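MGS-M4 (Unidentified, PDB 4Q3M) is an aldo-keto reductase of unknown substrate, which probably reduces carbonyl compounds with a nicotinamide cofactor on a TIM-barrel scaffold. Local coordinates at residues Y145-E148 against P153-V156. Residues are numbered along the deposited sequence; the frame is centred on the assembly and turned at random.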
loop_
_atom_site.group_PDB
_atom_site.type_symbol
_atom_site.label_atom_id
_atom_site.label_comp_id
_atom_site.label_asym_id
_atom_site.label_seq_id
_atom_site.Cartn_x
_atom_site.Cartn_y
_atom_site.Cartn_z
ATOM N N TYR A 145 10.096 13.221 3.595
ATOM C CA TYR A 145 10.898 13.998 2.660
ATOM C C TYR A 145 10.428 15.448 2.602
ATOM O O TYR A 145 11.242 16.369 2.559
ATOM C CB TYR A 145 10.851 13.370 1.266
ATOM C CG TYR A 145 11.747 14.050 0.257
ATOM C CD1 TYR A 145 13.102 13.748 0.189
ATOM C CD2 TYR A 145 11.240 14.992 -0.629
ATOM C CE1 TYR A 145 13.926 14.368 -0.731
ATOM C CE2 TYR A 145 12.057 15.616 -1.553
ATOM C CZ TYR A 145 13.398 15.300 -1.600
ATOM O OH TYR A 145 14.214 15.919 -2.520
ATOM N N LEU A 146 9.138 15.635 2.516
ATOM C CA LEU A 146 8.553 16.940 2.555
ATOM C C LEU A 146 8.736 17.690 3.901
ATOM O O LEU A 146 9.017 18.858 3.905
ATOM C CB LEU A 146 7.094 16.812 2.154
ATOM C CG LEU A 146 6.601 17.518 0.909
ATOM C CD1 LEU A 146 7.562 17.377 -0.243
ATOM C CD2 LEU A 146 5.272 16.965 0.515
ATOM N N MET A 147 8.586 16.994 5.025
ATOM C CA MET A 147 8.836 17.546 6.352
ATOM C C MET A 147 10.268 18.055 6.469
ATOM O O MET A 147 10.526 19.088 7.088
ATOM C CB MET A 147 8.567 16.499 7.437
ATOM C CG MET A 147 7.110 16.095 7.574
ATOM S SD MET A 147 6.035 17.491 7.949
ATOM C CE MET A 147 6.728 18.042 9.505
ATOM N N GLU A 148 11.194 17.329 5.854
ATOM C CA GLU A 148 12.604 17.682 5.900
ATOM C C GLU A 148 12.943 18.863 4.992
ATOM O O GLU A 148 13.711 19.746 5.375
ATOM C CB GLU A 148 13.461 16.474 5.515
ATOM C CG GLU A 148 14.958 16.741 5.521
ATOM C CD GLU A 148 15.513 16.947 6.918
ATOM O OE1 GLU A 148 14.871 16.496 7.889
ATOM O OE2 GLU A 148 16.593 17.564 7.043
ATOM N N PRO A 153 5.679 23.650 5.845
ATOM C CA PRO A 153 5.295 22.258 6.110
ATOM C C PRO A 153 3.894 21.899 5.619
ATOM O O PRO A 153 2.988 22.729 5.708
ATOM C CB PRO A 153 5.369 22.164 7.637
ATOM C CG PRO A 153 6.379 23.186 8.020
ATOM C CD PRO A 153 6.182 24.321 7.058
ATOM N N PRO A 154 3.728 20.673 5.096
ATOM C CA PRO A 154 2.447 20.145 4.613
ATOM C C PRO A 154 1.341 20.279 5.653
ATOM O O PRO A 154 1.584 20.077 6.842
ATOM C CB PRO A 154 2.760 18.673 4.335
ATOM C CG PRO A 154 4.211 18.661 4.021
ATOM C CD PRO A 154 4.825 19.706 4.908
ATOM N N MET A 155 0.139 20.616 5.201
ATOM C CA MET A 155 -0.968 20.875 6.112
ATOM C C MET A 155 -2.035 19.791 6.026
ATOM O O MET A 155 -2.740 19.525 7.000
ATOM C CB MET A 155 -1.583 22.244 5.816
ATOM C CG MET A 155 -0.564 23.371 5.740
ATOM S SD MET A 155 -1.281 24.952 5.259
ATOM C CE MET A 155 0.186 25.975 5.172
ATOM N N VAL A 156 -2.154 19.167 4.857
ATOM C CA VAL A 156 -3.183 18.159 4.622
ATOM C C VAL A 156 -2.645 16.978 3.816
ATOM O O VAL A 156 -1.919 17.163 2.839
ATOM C CB VAL A 156 -4.403 18.763 3.880
ATOM C CG1 VAL A 156 -5.370 17.672 3.436
ATOM C CG2 VAL A 156 -5.115 19.788 4.753
#
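In the alpha/beta barrel of this aldo-keto reductase, the loop from helix 140-149 to strand 156-160 folds back against the helix that precedes it, and the ring of P154 lands against L146 and M147. Two ring carbons, CG and CD, do the touching. P154 CG lies 3.9 Å from L146 CB, and the same atom is 4.0 Å from L146 CD2, so the leucine meets it with both the root and one branch of its side chain. The neighbouring ring carbon, P154 CD, sits 4.0 Å from M147 SD. The first bond of that methionine's side chain runs past the loop rather than at it, but the end turns nearer; with CG anti to the carbonyl carbon (chi1 -67°) and a further bend at chi2, SD is carried to the proline. No hydrogen bond joins the two segments, and the contact is wholly apolar. L146 and P154 are buried, while M147 stays partly exposed at the border. Beyond the pair, L146 also rests on V135 of strand 133-136 and P154 on Y118 of helix 111-126. Just after the proline, M155 and V156 hydrogen-bond through their backbones to I133 and V135, where the chain enters the parallel barrel sheet.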